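Side-chain contacts in adhesion G-protein coupled receptor G6 (Danio rerio, PDB 6V55), which is an adhesion G-protein coupled receptor associated with myelination, whose large calcium-binding extracellular region probably helps to control its signalling: residues Ala551-Asn554 / Ala555-Ser559; Met675-Arg679 / Thr680-Gln684; Asp641-Ala644 / His645-Ala649. All blocks are in the same frame, centred on the assembly; numbering follows the deposited sequence.

Contact 1. Residues Ala551-Asn554 / Ala555-Ser559. With NAG (2-acetamido-2-deoxy-beta-D-glucopyranose), chain G.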
# COMPACT_ATOMS: atom_id res chain seq x y z
N ALA A 551 20.34 35.08 2.34
CA ALA A 551 18.94 35.45 2.16
C ALA A 551 18.52 36.55 3.12
O ALA A 551 19.12 36.74 4.18
CB ALA A 551 18.03 34.23 2.33
N LYS A 552 17.50 37.29 2.72
CA LYS A 552 16.82 38.21 3.62
C LYS A 552 15.73 37.44 4.33
O LYS A 552 15.02 36.64 3.71
CB LYS A 552 16.25 39.41 2.85
CG LYS A 552 17.25 40.06 1.88
CD LYS A 552 16.97 41.57 1.67
CE LYS A 552 18.24 42.43 1.86
NZ LYS A 552 18.74 42.54 3.28
N ILE A 553 15.59 37.68 5.63
CA ILE A 553 14.83 36.79 6.51
C ILE A 553 13.58 37.49 7.01
O ILE A 553 13.67 38.49 7.73
CB ILE A 553 15.68 36.33 7.70
CG1 ILE A 553 17.06 35.81 7.24
CG2 ILE A 553 14.91 35.33 8.49
CD1 ILE A 553 17.00 34.57 6.49
N ASN A 554 12.40 36.97 6.64
CA ASN A 554 11.17 37.30 7.33
C ASN A 554 10.74 36.09 8.17
O ASN A 554 11.50 35.11 8.30
CB ASN A 554 10.05 37.77 6.38
CG ASN A 554 9.98 37.01 5.08
OD1 ASN A 554 10.26 35.81 5.03
ND2 ASN A 554 9.58 37.71 4.00
N ALA A 555 9.52 36.18 8.73
CA ALA A 555 9.02 35.22 9.71
C ALA A 555 8.89 33.81 9.17
O ALA A 555 9.30 32.85 9.83
CB ALA A 555 7.66 35.67 10.24
N THR A 556 8.30 33.65 7.97
CA THR A 556 8.02 32.30 7.48
C THR A 556 9.29 31.58 7.05
O THR A 556 9.41 30.37 7.27
CB THR A 556 7.01 32.32 6.32
OG1 THR A 556 7.62 32.89 5.16
CG2 THR A 556 5.79 33.14 6.72
N LEU A 557 10.29 32.33 6.55
CA LEU A 557 11.60 31.73 6.30
C LEU A 557 12.31 31.36 7.60
O LEU A 557 12.95 30.29 7.69
CB LEU A 557 12.48 32.67 5.46
CG LEU A 557 13.85 32.12 5.03
CD1 LEU A 557 13.72 30.78 4.36
CD2 LEU A 557 14.54 33.08 4.10
N ALA A 558 12.18 32.19 8.64
CA ALA A 558 12.83 31.86 9.89
C ALA A 558 12.11 30.74 10.65
O ALA A 558 12.74 30.04 11.45
CB ALA A 558 12.94 33.09 10.77
N SER A 559 10.82 30.55 10.40
CA SER A 559 10.12 29.46 11.07
C SER A 559 10.55 28.12 10.50
O SER A 559 10.61 27.14 11.24
CB SER A 559 8.62 29.65 10.99
OG SER A 559 8.07 28.85 9.96
C1 NAG G . 9.47 37.24 2.62
C2 NAG G . 8.06 37.42 1.99
C3 NAG G . 8.10 37.22 0.46
C4 NAG G . 9.20 38.05 -0.19
C5 NAG G . 10.55 37.73 0.45
C6 NAG G . 11.68 38.57 -0.10
C7 NAG G . 6.28 36.84 3.58
C8 NAG G . 5.35 35.76 4.06
N2 NAG G . 7.11 36.50 2.59
O3 NAG G . 6.85 37.60 -0.10
O4 NAG G . 9.26 37.77 -1.59
O5 NAG G . 10.47 38.01 1.86
O6 NAG G . 12.71 38.80 0.86
O7 NAG G . 6.29 37.96 4.08
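L557 extends its side chain away from its own backbone N (chi1 -176°), which carries CD2 from the first turn of helix 555-568 back over the incoming loop, while N554, its CG set between the backbone N and the carbonyl carbon (chi1 40°), turns its amide outward to the sugar. The CD2 branch of L557 does most of the apolar touching: it lies 3.7 Å from CD1 of I553, whose side chain it crosses at about a right angle, and 4.1 Å from CB of A551. The same methyl also sits 3.6 Å from the backbone O of K552. The other branch of I553, CG2, packs 3.8 Å from CB of A558. Behind these methyls the backbone closes the first helical turn, A558 N donating to N554 O at 3.0 Å with an N-H...O angle of 151°. On the outer side, ND2 of N554 is bonded covalently to C1 of NAG at 1.5 Å, and the acetyl methyl C8 of the sugar comes within 3.8 Å of CG2 of T556. M518 and A521 of helix 517-527 cover L557, and L590 of helix 573-593 covers I553 and A558. This is an N-linked glycosylation sequon, N554-A555-T556, placed at the N-cap of a helix in what is probably the helical part of the GAIN domain.

Contact 2. Residues Met675-Arg679 / Thr680-Gln684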
# COMPACT_ATOMS: atom_id res chain seq x y z
N MET A 675 16.57 33.83 23.06
CA MET A 675 16.48 32.43 22.62
C MET A 675 16.41 31.53 23.84
O MET A 675 17.12 31.74 24.83
CB MET A 675 17.68 32.00 21.77
CG MET A 675 18.04 32.97 20.66
SD MET A 675 19.49 32.53 19.72
CE MET A 675 20.27 34.15 19.75
N PHE A 676 15.55 30.51 23.78
CA PHE A 676 15.48 29.49 24.82
C PHE A 676 15.76 28.15 24.16
O PHE A 676 15.05 27.76 23.22
CB PHE A 676 14.11 29.50 25.51
CG PHE A 676 13.92 28.39 26.50
CD1 PHE A 676 13.18 27.25 26.16
CD2 PHE A 676 14.44 28.50 27.78
CE1 PHE A 676 13.01 26.23 27.08
CE2 PHE A 676 14.27 27.49 28.71
CZ PHE A 676 13.56 26.35 28.36
N PHE A 677 16.78 27.44 24.65
CA PHE A 677 17.13 26.12 24.12
C PHE A 677 16.58 25.07 25.07
O PHE A 677 17.06 24.92 26.20
CB PHE A 677 18.64 25.99 23.94
CG PHE A 677 19.19 26.77 22.77
CD1 PHE A 677 19.51 28.12 22.90
CD2 PHE A 677 19.39 26.15 21.54
CE1 PHE A 677 20.02 28.84 21.83
CE2 PHE A 677 19.91 26.86 20.46
CZ PHE A 677 20.23 28.20 20.61
N GLY A 678 15.56 24.34 24.63
CA GLY A 678 15.01 23.28 25.46
C GLY A 678 15.91 22.08 25.60
O GLY A 678 15.82 21.35 26.59
N ARG A 679 16.79 21.86 24.62
CA ARG A 679 17.69 20.72 24.61
C ARG A 679 19.13 21.21 24.62
O ARG A 679 19.43 22.33 24.16
CB ARG A 679 17.41 19.82 23.40
CG ARG A 679 16.05 19.13 23.52
CD ARG A 679 16.01 17.83 22.75
NE ARG A 679 17.04 16.92 23.22
CZ ARG A 679 16.84 15.97 24.13
NH1 ARG A 679 15.63 15.80 24.65
NH2 ARG A 679 17.85 15.19 24.50
N THR A 680 20.04 20.41 25.17
CA THR A 680 21.38 20.89 25.47
C THR A 680 22.46 20.28 24.60
O THR A 680 23.64 20.50 24.87
CB THR A 680 21.74 20.64 26.94
OG1 THR A 680 22.14 19.27 27.11
CG2 THR A 680 20.56 20.96 27.86
N GLY A 681 22.11 19.55 23.54
CA GLY A 681 23.11 18.81 22.79
C GLY A 681 23.97 19.64 21.85
O GLY A 681 24.89 19.09 21.24
N LEU A 682 23.66 20.92 21.69
CA LEU A 682 24.49 21.81 20.88
C LEU A 682 25.59 22.48 21.70
O LEU A 682 26.39 23.24 21.13
CB LEU A 682 23.61 22.87 20.19
CG LEU A 682 22.47 22.47 19.23
CD1 LEU A 682 21.55 23.65 18.96
CD2 LEU A 682 23.01 21.92 17.91
N PHE A 683 25.65 22.24 23.01
CA PHE A 683 26.56 22.96 23.90
C PHE A 683 27.51 22.00 24.62
O PHE A 683 27.82 22.18 25.81
CB PHE A 683 25.78 23.79 24.91
CG PHE A 683 24.84 24.79 24.30
CD1 PHE A 683 23.50 24.47 24.08
CD2 PHE A 683 25.30 26.06 23.94
CE1 PHE A 683 22.64 25.39 23.52
CE2 PHE A 683 24.43 26.99 23.38
CZ PHE A 683 23.09 26.65 23.17
N GLN A 684 28.01 21.00 23.90
CA GLN A 684 28.89 20.01 24.49
C GLN A 684 30.29 20.57 24.73
O GLN A 684 30.83 21.32 23.91
CB GLN A 684 28.96 18.78 23.58
CG GLN A 684 27.60 18.17 23.35
CD GLN A 684 27.65 16.95 22.48
OE1 GLN A 684 28.60 16.17 22.55
NE2 GLN A 684 26.61 16.74 21.68
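A T-shaped aromatic pair, F677 with F683, bridges the end of strand 671-677 and the type I beta turn T680-F683 that follows it. F683 presents its edge to one face of F677, the ring centroids being 5.0 Å apart and the planes at 88°. CZ of F683 stands 3.8 Å above the F677 plane, over the ring centre, and CE1 of F683 is 3.8 Å from CG of F677. L682 adds a second apolar touch, its CD1 methyl meeting CE2 of F677 at 3.9 Å obliquely to the ring. F677 keeps its CG anti to the carbonyl carbon (chi1 -74°), which swings the ring toward the turn. F683 N donates to T680 O at 3.2 Å and closes that turn. Just beyond it, NE2 of Q684 reaches back to O of G681 at 2.9 Å, at an N-H...O angle of 158°, the acceptor lying near the amide plane; the same nitrogen also bonds to the backbone O of E573, so it serves two carbonyls. The F677 ring rests on L608 of strand 608-614 and V697 of strand 697-701, the two neighbours of its own strand in the sheet, while F683 touches V697 and also L584 of helix 573-593.

Contact 3. Residues Asp641-Ala644 / His645-Ala649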
# COMPACT_ATOMS: atom_id res chain seq x y z
N ASP A 641 7.54 40.96 28.74
CA ASP A 641 7.31 42.05 29.67
C ASP A 641 7.52 41.65 31.12
O ASP A 641 8.15 42.39 31.87
CB ASP A 641 5.89 42.60 29.51
CG ASP A 641 5.63 43.16 28.12
OD1 ASP A 641 6.60 43.31 27.33
OD2 ASP A 641 4.45 43.46 27.81
N SER A 642 7.01 40.51 31.52
CA SER A 642 6.99 40.07 32.90
C SER A 642 7.83 38.81 33.05
O SER A 642 8.32 38.26 32.07
CB SER A 642 5.55 39.81 33.35
OG SER A 642 4.79 39.25 32.28
N GLU A 643 8.00 38.36 34.29
CA GLU A 643 8.43 37.00 34.56
C GLU A 643 7.18 36.13 34.62
O GLU A 643 6.35 36.28 35.53
CB GLU A 643 9.21 36.92 35.87
CG GLU A 643 9.45 35.48 36.35
CD GLU A 643 10.23 35.38 37.66
OE1 GLU A 643 10.52 36.43 38.29
OE2 GLU A 643 10.55 34.24 38.05
N ALA A 644 7.02 35.24 33.64
CA ALA A 644 5.85 34.38 33.57
C ALA A 644 5.87 33.33 34.67
O ALA A 644 6.91 33.02 35.25
CB ALA A 644 5.77 33.70 32.20
N HIS A 645 4.70 32.77 34.96
CA HIS A 645 4.56 31.84 36.07
C HIS A 645 5.13 30.47 35.71
O HIS A 645 4.87 29.95 34.61
CB HIS A 645 3.10 31.71 36.50
CG HIS A 645 2.91 30.99 37.80
ND1 HIS A 645 1.99 29.97 37.96
CD2 HIS A 645 3.53 31.13 39.00
CE1 HIS A 645 2.05 29.53 39.21
NE2 HIS A 645 2.98 30.21 39.85
N ASN A 646 5.89 29.90 36.66
CA ASN A 646 6.71 28.70 36.51
C ASN A 646 7.64 28.81 35.30
O ASN A 646 7.64 27.96 34.40
CB ASN A 646 5.86 27.43 36.44
CG ASN A 646 5.06 27.18 37.71
OD1 ASN A 646 5.62 27.03 38.80
ND2 ASN A 646 3.74 27.10 37.57
N ALA A 647 8.41 29.89 35.27
CA ALA A 647 9.30 30.15 34.15
C ALA A 647 10.50 29.20 34.17
O ALA A 647 10.97 28.79 35.23
CB ALA A 647 9.79 31.59 34.17
N LEU A 648 10.96 28.84 32.98
CA LEU A 648 12.15 28.02 32.83
C LEU A 648 13.41 28.85 32.64
O LEU A 648 14.50 28.38 32.99
CB LEU A 648 11.99 27.07 31.63
CG LEU A 648 10.64 26.33 31.55
CD1 LEU A 648 10.58 25.51 30.28
CD2 LEU A 648 10.44 25.46 32.79
N ALA A 649 13.28 30.06 32.11
CA ALA A 649 14.41 30.98 32.00
C ALA A 649 13.89 32.41 32.13
O ALA A 649 12.91 32.78 31.46
CB ALA A 649 15.16 30.79 30.70
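The imidazole of H645, the residue that follows A644 across the contact, carries the amide nitrogen of N646 over one face. ND2 of N646 stands 3.2 Å above the ring plane, displaced toward the rim, near the bond between ND1 and CE1 of H645. The two flat groups are not stacked in parallel, for the amide plane is tilted by about 40° against the ring. H645 holds its CG anti to the backbone N (chi1 -168°), turning the ring toward the side where the N646 amide can cover it. N646 itself has positive phi, in the left-handed region, and there the chain turns sharply. Past this bend the CB of A647 points toward the first segment and approaches O of A644 to 3.4 Å. CG of E643 makes a more distant approach to CB of A647, at 4.5 Å. Strand 623-628 lies beside the loop: F628 touches A644, and S626, whose OG bonds A644 N, also meets A647 with its side chain. L648 and A649 then form a classic beta bulge opposite A627 as the chain enters strand 649-653. E643, H645 and N646 are exposed, and this surface loop is probably held mainly by the backbone turn at N646 and by bonds to the adjoining strand such as that from A644 N to S626 OG.

Overall arrangement
The three contacts lie on the same side of the chain's centre. Contacts 2 and 3 touch directly, although their centres are 19 Å apart: CZ of F676 meets CD1 of L648 at 3.6 Å, and CD2 of F676 meets CB of A649 at 3.8 Å. This packing joins strand 671-677 of one antiparallel sheet to the start of strand 649-653 in another. Contact 1 is separate, about 11 Å from contact 2 and about 19 Å from contact 3 between nearest atoms. Helix 573-593 connects it with contact 2, touching I553 and A558 through L590 and F683 through L584. Of the three, contact 1 alone includes a glycosylated asparagine.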